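Local coordinates for computational Design of Enzyme (Synthetic construct, PDB 3TP4), which is of unknown function but was computationally designed as an enzyme, probably with an activated serine in a catalytic triad on a TIM-barrel scaffold related to glycosyl hydrolase family 26, at residues D228-T233 against R265-I270; R232-D237 against K274-A279; Q298-V303 against D337-D342. All coordinates share one frame; numbering follows the deposited sequence.

All three contacts lie in the helices and loops surrounding a barrel of parallel strands. Contacts 1 and 2 are neighbours, with centres about 8 Å apart: they share R232 and T233, and helix 254-274 runs from contact 1 into the turn and strand 277-278 of contact 2. They also touch directly, A268 CA lying 3.4 Å from S278 OG. Contact 3 is separate, its centre about 28 Å from that of contact 1 and about 31 Å from that of contact 2, and it joins the starts of helices 299-308 and 340-348. None of the three includes S70, H37 or E320, whose geometry is consistent with a Ser-His-Glu charge relay and so probably with the designed triad.

Contact 1: D228-T233 against R265-I270; sequences DVYLRT and RMIAEI
The Y230 ring meets M266 CE, I267 CG2 and I270 CD1, all three from the same side of its plane and each on a slant, while W217 and F223 set their rings edge-to-face against it. This is the layer between barrel and helices of a TIM-barrel-like fold: the short helix 227-230, which follows strand 213-217, packs on helix 254-274 near strand 242-249. M266, present as selenomethionine, makes a Met-aromatic contact with Y230, its SE lying 5.1 Å from the ring centroid and 39° off the normal. The terminal methyl does the closest touching, with M266 CE 3.5 Å from Y230 CG. It gets there because the chain is extended until its last torsion, where a bend (chi3 67°) folds CE in toward the base of the ring. A long, flexible, polarisable side chain suits this place, since it can bend to lay its terminal methyl on the ring.

At the far end of the ring the side chain of I267 runs at about a right angle to that of Y230, and its branch methyl CG2 stands 3.5 Å from Y230 CZ. Further along the helix, I270 runs antiparallel to the tyrosine side chain, and I270 CD1 comes within 3.8 Å of Y230 CD2. Y230 itself holds CG opposite its backbone N (chi1 178°), which directs the ring toward helix 254-274. A tyrosine fits because its buried hydroxyl is satisfied: Y230 OH hydrogen-bonds to the carbonyl of G244 in strand 242-249. L231 completes the apolar patch from the flank, with its CD2 at 4.4 Å from I270 CD1.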
loop_
_atom_site.group_PDB
_atom_site.type_symbol
_atom_site.label_atom_id
_atom_site.label_comp_id
_atom_site.label_asym_id
_atom_site.label_seq_id
_atom_site.Cartn_x
_atom_site.Cartn_y
_atom_site.Cartn_z
ATOM N N ASP A 228 12.019 -1.267 -15.060
ATOM C CA ASP A 228 10.964 -2.030 -15.715
ATOM C C ASP A 228 10.546 -3.239 -14.893
ATOM O O ASP A 228 9.388 -3.641 -14.932
ATOM C CB ASP A 228 11.387 -2.455 -17.132
ATOM C CG ASP A 228 11.578 -1.273 -18.055
ATOM O OD1 ASP A 228 10.977 -0.203 -17.796
ATOM O OD2 ASP A 228 12.330 -1.412 -19.043
ATOM N N VAL A 229 11.475 -3.817 -14.140
ATOM C CA VAL A 229 11.115 -4.907 -13.246
ATOM C C VAL A 229 10.283 -4.361 -12.061
ATOM O O VAL A 229 9.230 -4.900 -11.702
ATOM C CB VAL A 229 12.372 -5.659 -12.758
ATOM C CG1 VAL A 229 11.993 -6.779 -11.818
ATOM C CG2 VAL A 229 13.173 -6.194 -13.966
ATOM N N TYR A 230 10.756 -3.272 -11.465
ATOM C CA TYR A 230 10.034 -2.615 -10.379
ATOM C C TYR A 230 8.617 -2.217 -10.800
ATOM O O TYR A 230 7.654 -2.387 -10.038
ATOM C CB TYR A 230 10.809 -1.364 -9.941
ATOM C CG TYR A 230 10.137 -0.548 -8.833
ATOM C CD1 TYR A 230 10.167 -0.971 -7.510
ATOM C CD2 TYR A 230 9.495 0.651 -9.124
ATOM C CE1 TYR A 230 9.563 -0.221 -6.486
ATOM C CE2 TYR A 230 8.893 1.410 -8.115
ATOM C CZ TYR A 230 8.932 0.967 -6.803
ATOM O OH TYR A 230 8.345 1.724 -5.809
ATOM N N LEU A 231 8.479 -1.701 -12.014
ATOM C CA LEU A 231 7.170 -1.208 -12.460
ATOM C C LEU A 231 6.230 -2.252 -13.062
ATOM O O LEU A 231 5.137 -1.903 -13.499
ATOM C CB LEU A 231 7.334 -0.056 -13.448
ATOM C CG LEU A 231 8.031 1.178 -12.882
ATOM C CD1 LEU A 231 8.341 2.143 -14.021
ATOM C CD2 LEU A 231 7.178 1.840 -11.795
ATOM N N ARG A 232 6.631 -3.520 -13.076
ATOM C CA ARG A 232 5.796 -4.555 -13.698
ATOM C C ARG A 232 4.339 -4.515 -13.225
ATOM O O ARG A 232 3.415 -4.634 -14.033
ATOM C CB ARG A 232 6.388 -5.958 -13.486
ATOM C CG ARG A 232 7.233 -6.439 -14.667
ATOM C CD ARG A 232 8.160 -7.610 -14.305
ATOM N NE ARG A 232 7.496 -8.907 -14.411
ATOM C CZ ARG A 232 8.117 -10.083 -14.318
ATOM N NH1 ARG A 232 9.429 -10.137 -14.116
ATOM N NH2 ARG A 232 7.420 -11.212 -14.430
ATOM N N THR A 233 4.136 -4.332 -11.921
ATOM C CA THR A 233 2.803 -4.404 -11.343
ATOM C C THR A 233 2.230 -3.037 -10.950
ATOM O O THR A 233 1.233 -2.962 -10.228
ATOM C CB THR A 233 2.791 -5.336 -10.105
ATOM O OG1 THR A 233 3.573 -4.759 -9.047
ATOM C CG2 THR A 233 3.377 -6.715 -10.467
ATOM N N ARG A 265 17.540 4.756 -4.547
ATOM C CA ARG A 265 17.717 5.850 -5.493
ATOM C C ARG A 265 16.627 5.782 -6.535
ATOM O O ARG A 265 16.009 6.787 -6.880
ATOM C CB ARG A 265 19.066 5.769 -6.209
ATOM C CG ARG A 265 20.266 6.192 -5.374
ATOM C CD ARG A 265 21.550 6.098 -6.204
ATOM N NE ARG A 265 21.499 6.960 -7.379
ATOM C CZ ARG A 265 22.012 8.187 -7.423
ATOM N NH1 ARG A 265 22.607 8.692 -6.353
ATOM N NH2 ARG A 265 21.938 8.911 -8.535
HETATM N N MSE A 266 16.418 4.581 -7.060
HETATM C CA MSE A 266 15.440 4.386 -8.117
HETATM C C MSE A 266 14.043 4.831 -7.712
HETATM O O MSE A 266 13.385 5.571 -8.449
HETATM C CB MSE A 266 15.399 2.916 -8.521
HETATM C CG MSE A 266 14.327 2.612 -9.531
HETATM SE SE MSE A 266 14.191 0.685 -9.764
HETATM C CE MSE A 266 13.498 0.155 -7.996
ATOM N N ILE A 267 13.561 4.375 -6.559
ATOM C CA ILE A 267 12.207 4.758 -6.181
ATOM C C ILE A 267 12.062 6.266 -5.942
ATOM O O ILE A 267 11.024 6.838 -6.252
ATOM C CB ILE A 267 11.635 3.932 -5.000
ATOM C CG1 ILE A 267 12.313 4.283 -3.676
ATOM C CG2 ILE A 267 11.726 2.422 -5.296
ATOM C CD1 ILE A 267 11.597 3.639 -2.480
ATOM N N ALA A 268 13.093 6.893 -5.374
ATOM C CA ALA A 268 13.090 8.335 -5.156
ATOM C C ALA A 268 13.030 9.064 -6.500
ATOM O O ALA A 268 12.347 10.076 -6.636
ATOM C CB ALA A 268 14.339 8.763 -4.388
ATOM N N GLU A 269 13.764 8.540 -7.482
ATOM C CA GLU A 269 13.811 9.151 -8.806
ATOM C C GLU A 269 12.456 9.044 -9.482
ATOM O O GLU A 269 11.969 10.010 -10.074
ATOM C CB GLU A 269 14.874 8.475 -9.669
ATOM C CG GLU A 269 16.299 8.901 -9.351
ATOM C CD GLU A 269 17.337 8.064 -10.086
ATOM O OE1 GLU A 269 16.952 7.185 -10.889
ATOM O OE2 GLU A 269 18.541 8.283 -9.852
ATOM N N ILE A 270 11.840 7.868 -9.389
ATOM C CA ILE A 270 10.518 7.673 -9.992
ATOM C C ILE A 270 9.483 8.567 -9.312
ATOM O O ILE A 270 8.674 9.230 -9.974
ATOM C CB ILE A 270 10.088 6.191 -9.930
ATOM C CG1 ILE A 270 11.038 5.339 -10.777
ATOM C CG2 ILE A 270 8.647 6.033 -10.410
ATOM C CD1 ILE A 270 10.875 3.845 -10.584
#

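Contact 2: R232-D237 against K274-A279; sequences RTYPGD and KGKVSA
Y234 and K274 reach toward each other from opposite directions, and the carboxylate of D237, crossing K274 at about a right angle, joins their ends. D237 OD1 takes two donors: K274 NZ on its syn lone pair at 2.8 Å, as a salt bridge, and Y234 OH on its anti lone pair at 2.6 Å. D237 OD1 lies at the edge of the Y234 ring, in its plane, while G236 N sits over the ring centre. Long lysine chains suit the span from helix end to loop: K274 stays extended until a last bend (chi4 -62°) turns the ammonium onto the carboxylate. K276 crosses Y234 obliquely, its CE 3.5 Å from Y234 OH, and its NZ donates to D237 O at 2.9 Å, in the carbonyl plane. With an alanine at D237, the ammonium of K274 would probably be left without its ionic mate and the Y234 hydroxyl without its acceptor.

G275, at positive phi, ends helix 254-274 in a Schellman motif, a turn that glycine makes easily. Beyond it V277 pairs with strand 242-249, whereas the loop 232-237 is held to helix 190-207 through Q194 and R198, and K276 NZ also reaches V240 O.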
loop_
_atom_site.group_PDB
_atom_site.type_symbol
_atom_site.label_atom_id
_atom_site.label_comp_id
_atom_site.label_asym_id
_atom_site.label_seq_id
_atom_site.Cartn_x
_atom_site.Cartn_y
_atom_site.Cartn_z
ATOM N N ARG A 232 6.631 -3.520 -13.076
ATOM C CA ARG A 232 5.796 -4.555 -13.698
ATOM C C ARG A 232 4.339 -4.515 -13.225
ATOM O O ARG A 232 3.415 -4.634 -14.033
ATOM C CB ARG A 232 6.388 -5.958 -13.486
ATOM C CG ARG A 232 7.233 -6.439 -14.667
ATOM C CD ARG A 232 8.160 -7.610 -14.305
ATOM N NE ARG A 232 7.496 -8.907 -14.411
ATOM C CZ ARG A 232 8.117 -10.083 -14.318
ATOM N NH1 ARG A 232 9.429 -10.137 -14.116
ATOM N NH2 ARG A 232 7.420 -11.212 -14.430
ATOM N N THR A 233 4.136 -4.332 -11.921
ATOM C CA THR A 233 2.803 -4.404 -11.343
ATOM C C THR A 233 2.230 -3.037 -10.950
ATOM O O THR A 233 1.233 -2.962 -10.228
ATOM C CB THR A 233 2.791 -5.336 -10.105
ATOM O OG1 THR A 233 3.573 -4.759 -9.047
ATOM C CG2 THR A 233 3.377 -6.715 -10.467
ATOM N N TYR A 234 2.856 -1.964 -11.429
ATOM C CA TYR A 234 2.456 -0.607 -11.068
ATOM C C TYR A 234 1.013 -0.299 -11.480
ATOM O O TYR A 234 0.666 -0.423 -12.645
ATOM C CB TYR A 234 3.391 0.384 -11.748
ATOM C CG TYR A 234 3.119 1.836 -11.416
ATOM C CD1 TYR A 234 3.075 2.270 -10.093
ATOM C CD2 TYR A 234 2.946 2.781 -12.426
ATOM C CE1 TYR A 234 2.844 3.601 -9.786
ATOM C CE2 TYR A 234 2.720 4.121 -12.129
ATOM C CZ TYR A 234 2.665 4.519 -10.804
ATOM O OH TYR A 234 2.441 5.840 -10.495
ATOM N N PRO A 235 0.166 0.112 -10.524
ATOM C CA PRO A 235 -1.244 0.366 -10.854
ATOM C C PRO A 235 -1.485 1.629 -11.691
ATOM O O PRO A 235 -2.529 1.728 -12.334
ATOM C CB PRO A 235 -1.913 0.504 -9.471
ATOM C CG PRO A 235 -1.014 -0.172 -8.541
ATOM C CD PRO A 235 0.384 0.103 -9.075
ATOM N N GLY A 236 -0.555 2.578 -11.674
ATOM C CA GLY A 236 -0.712 3.795 -12.459
ATOM C C GLY A 236 -0.715 5.063 -11.622
ATOM O O GLY A 236 -1.082 5.036 -10.447
ATOM N N ASP A 237 -0.340 6.180 -12.243
ATOM C CA ASP A 237 -0.250 7.466 -11.553
ATOM C C ASP A 237 -1.558 7.918 -10.907
ATOM O O ASP A 237 -1.543 8.582 -9.869
ATOM C CB ASP A 237 0.224 8.563 -12.505
ATOM C CG ASP A 237 1.597 8.285 -13.088
ATOM O OD1 ASP A 237 2.311 7.395 -12.583
ATOM O OD2 ASP A 237 1.964 8.979 -14.055
ATOM N N LYS A 274 7.320 11.756 -10.941
ATOM C CA LYS A 274 5.857 11.723 -10.971
ATOM C C LYS A 274 5.233 12.752 -10.036
ATOM O O LYS A 274 4.019 12.915 -10.018
ATOM C CB LYS A 274 5.335 10.317 -10.646
ATOM C CG LYS A 274 5.725 9.256 -11.706
ATOM C CD LYS A 274 5.321 7.852 -11.271
ATOM C CE LYS A 274 5.637 6.812 -12.354
ATOM N NZ LYS A 274 4.890 7.082 -13.612
ATOM N N GLY A 275 6.067 13.445 -9.267
ATOM C CA GLY A 275 5.576 14.375 -8.263
ATOM C C GLY A 275 4.911 13.626 -7.120
ATOM O O GLY A 275 3.957 14.110 -6.518
ATOM N N LYS A 276 5.410 12.427 -6.837
ATOM C CA LYS A 276 4.848 11.587 -5.787
ATOM C C LYS A 276 5.819 11.445 -4.619
ATOM O O LYS A 276 6.899 12.036 -4.618
ATOM C CB LYS A 276 4.488 10.203 -6.349
ATOM C CG LYS A 276 3.351 10.249 -7.401
ATOM C CD LYS A 276 2.969 8.849 -7.880
ATOM C CE LYS A 276 1.883 8.913 -8.975
ATOM N NZ LYS A 276 0.707 9.691 -8.501
ATOM N N VAL A 277 5.418 10.658 -3.628
ATOM C CA VAL A 277 6.254 10.363 -2.469
ATOM C C VAL A 277 6.816 8.952 -2.584
ATOM O O VAL A 277 6.109 8.038 -2.997
ATOM C CB VAL A 277 5.420 10.442 -1.172
ATOM C CG1 VAL A 277 6.176 9.796 0.010
ATOM C CG2 VAL A 277 5.034 11.888 -0.871
ATOM N N SER A 278 8.089 8.775 -2.244
ATOM C CA SER A 278 8.639 7.430 -2.127
ATOM C C SER A 278 8.986 7.160 -0.672
ATOM O O SER A 278 9.299 8.088 0.085
ATOM C CB SER A 278 9.884 7.269 -2.996
ATOM O OG SER A 278 10.887 8.205 -2.612
ATOM N N ALA A 279 8.943 5.888 -0.278
ATOM C CA ALA A 279 9.260 5.513 1.100
ATOM C C ALA A 279 9.864 4.117 1.117
ATOM O O ALA A 279 9.554 3.296 0.255
ATOM C CB ALA A 279 8.010 5.552 1.966
#

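Contact 3: Q298-V303 against D337-D342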
loop_
_atom_site.group_PDB
_atom_site.type_symbol
_atom_site.label_atom_id
_atom_site.label_comp_id
_atom_site.label_asym_id
_atom_site.label_seq_id
_atom_site.Cartn_x
_atom_site.Cartn_y
_atom_site.Cartn_z
ATOM N N GLN A 298 26.193 -4.204 13.851
ATOM C CA GLN A 298 25.897 -2.811 13.511
ATOM C C GLN A 298 25.008 -2.668 12.278
ATOM O O GLN A 298 25.180 -1.744 11.483
ATOM C CB GLN A 298 27.199 -2.031 13.320
ATOM C CG GLN A 298 28.094 -2.068 14.555
ATOM C CD GLN A 298 29.266 -1.121 14.446
ATOM O OE1 GLN A 298 30.172 -1.321 13.633
ATOM N NE2 GLN A 298 29.248 -0.068 15.257
ATOM N N TRP A 299 24.055 -3.580 12.132
ATOM C CA TRP A 299 23.244 -3.636 10.923
ATOM C C TRP A 299 22.415 -2.358 10.746
ATOM O O TRP A 299 22.388 -1.783 9.670
ATOM C CB TRP A 299 22.341 -4.863 10.958
ATOM C CG TRP A 299 21.598 -5.078 9.680
ATOM C CD1 TRP A 299 22.016 -5.809 8.597
ATOM C CD2 TRP A 299 20.316 -4.551 9.340
ATOM N NE1 TRP A 299 21.060 -5.771 7.606
ATOM C CE2 TRP A 299 20.004 -5.011 8.041
ATOM C CE3 TRP A 299 19.388 -3.746 10.016
ATOM C CZ2 TRP A 299 18.812 -4.683 7.397
ATOM C CZ3 TRP A 299 18.193 -3.416 9.365
ATOM C CH2 TRP A 299 17.922 -3.888 8.074
ATOM N N PHE A 300 21.765 -1.897 11.817
ATOM C CA PHE A 300 20.932 -0.696 11.721
ATOM C C PHE A 300 21.718 0.561 11.336
ATOM O O PHE A 300 21.344 1.277 10.412
ATOM C CB PHE A 300 20.143 -0.465 13.009
ATOM C CG PHE A 300 19.113 -1.530 13.292
ATOM C CD1 PHE A 300 17.906 -1.554 12.591
ATOM C CD2 PHE A 300 19.348 -2.497 14.255
ATOM C CE1 PHE A 300 16.949 -2.526 12.850
ATOM C CE2 PHE A 300 18.394 -3.473 14.531
ATOM C CZ PHE A 300 17.196 -3.499 13.822
ATOM N N THR A 301 22.803 0.845 12.046
ATOM C CA THR A 301 23.596 2.029 11.711
ATOM C C THR A 301 24.309 1.902 10.365
ATOM O O THR A 301 24.531 2.894 9.692
ATOM C CB THR A 301 24.618 2.378 12.806
ATOM O OG1 THR A 301 25.469 1.252 13.038
ATOM C CG2 THR A 301 23.897 2.774 14.107
ATOM N N LYS A 302 24.675 0.686 9.976
ATOM C CA LYS A 302 25.255 0.486 8.649
ATOM C C LYS A 302 24.239 0.771 7.535
ATOM O O LYS A 302 24.561 1.427 6.529
ATOM C CB LYS A 302 25.812 -0.931 8.511
ATOM C CG LYS A 302 27.077 -1.161 9.305
ATOM C CD LYS A 302 27.481 -2.628 9.286
ATOM C CE LYS A 302 27.687 -3.122 7.864
ATOM N NZ LYS A 302 28.392 -4.437 7.836
ATOM N N VAL A 303 23.015 0.278 7.712
ATOM C CA VAL A 303 21.949 0.557 6.749
ATOM C C VAL A 303 21.686 2.058 6.657
ATOM O O VAL A 303 21.698 2.632 5.575
ATOM C CB VAL A 303 20.643 -0.188 7.111
ATOM C CG1 VAL A 303 19.452 0.454 6.398
ATOM C CG2 VAL A 303 20.761 -1.659 6.729
ATOM N N ASP A 337 19.171 -8.517 23.639
ATOM C CA ASP A 337 19.532 -8.720 22.242
ATOM C C ASP A 337 20.859 -8.072 21.931
ATOM O O ASP A 337 21.142 -6.967 22.398
ATOM C CB ASP A 337 18.474 -8.135 21.299
ATOM C CG ASP A 337 17.149 -8.858 21.389
ATOM O OD1 ASP A 337 17.122 -9.996 21.903
ATOM O OD2 ASP A 337 16.138 -8.283 20.934
ATOM N N ALA A 338 21.664 -8.744 21.117
ATOM C CA ALA A 338 22.978 -8.222 20.776
ATOM C C ALA A 338 22.894 -6.897 19.999
ATOM O O ALA A 338 23.792 -6.049 20.101
ATOM C CB ALA A 338 23.769 -9.261 19.987
ATOM N N LEU A 339 21.826 -6.716 19.224
ATOM C CA LEU A 339 21.708 -5.525 18.378
ATOM C C LEU A 339 21.052 -4.331 19.091
ATOM O O LEU A 339 20.810 -3.282 18.470
ATOM C CB LEU A 339 20.959 -5.845 17.069
ATOM C CG LEU A 339 21.762 -6.413 15.891
ATOM C CD1 LEU A 339 20.822 -6.886 14.770
ATOM C CD2 LEU A 339 22.765 -5.396 15.360
ATOM N N LEU A 340 20.774 -4.478 20.383
ATOM C CA LEU A 340 20.101 -3.413 21.123
ATOM C C LEU A 340 20.861 -2.084 21.066
ATOM O O LEU A 340 20.297 -1.054 20.711
ATOM C CB LEU A 340 19.871 -3.810 22.578
ATOM C CG LEU A 340 19.331 -2.647 23.416
ATOM C CD1 LEU A 340 17.873 -2.399 23.104
ATOM C CD2 LEU A 340 19.528 -2.887 24.897
ATOM N N GLU A 341 22.145 -2.110 21.396
ATOM C CA GLU A 341 22.940 -0.882 21.392
ATOM C C GLU A 341 22.957 -0.219 20.014
ATOM O O GLU A 341 22.836 1.003 19.900
ATOM C CB GLU A 341 24.371 -1.151 21.888
ATOM C CG GLU A 341 25.277 0.057 21.795
ATOM C CD GLU A 341 26.605 -0.142 22.512
ATOM O OE1 GLU A 341 27.087 -1.298 22.578
ATOM O OE2 GLU A 341 27.159 0.863 23.018
ATOM N N ASP A 342 23.089 -1.016 18.959
ATOM C CA ASP A 342 23.147 -0.444 17.630
ATOM C C ASP A 342 21.815 0.202 17.262
ATOM O O ASP A 342 21.787 1.264 16.642
ATOM C CB ASP A 342 23.528 -1.488 16.579
ATOM C CG ASP A 342 23.809 -0.865 15.214
ATOM O OD1 ASP A 342 24.893 -0.272 15.035
ATOM O OD2 ASP A 342 22.958 -0.981 14.312
HETATM O O HOH W 1 26.570 0.858 16.932
#
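D342 OD1 is gripped by two hydrogen bonds, from T301 OG1 at 2.6 Å and from a water at 2.8 Å that also accepts from Q298 NE2. The hydroxyl uses the syn lone pair of OD1. The other oxygen, D342 OD2, accepts from T301 N at 2.9 Å, again on the syn side but 20° out of the carboxylate plane. One threonine thus holds both oxygens and fixes the rotation of the acid. It can do so because T301 OG1 sits between its own backbone N and carbonyl carbon (chi1 57°), which brings the hydroxyl round to the carboxylate that the backbone N-H of the same residue already meets. An aspartate suits the place: its short chain delivers two oxygens to the first turn of helix 299-308, where the positive end of the helix dipole would probably stabilise the negative charge. Q298, at the N-cap position, packs its CB 3.4 Å from D342 OD1. D342 OD2 also rests at the edge of the F300 ring, in its plane, and the ring and carboxylate planes are only 27° apart.

L339 approaches that ring obliquely, its CD1 4.2 Å from F300 CE2, while W299 CE3 lies over one ring face. The other methyl, L339 CD2, stands 3.9 Å from W299 N, so the two methyls touch ring and helix start. Behind them, W299 and F300 pack on F283, and W299 and L339 on V285, of strand 282-285. The contact therefore joins the first turns of helices 299-308 and 340-348 over that barrel strand, with F343 of the latter helix edge-to-face with F300.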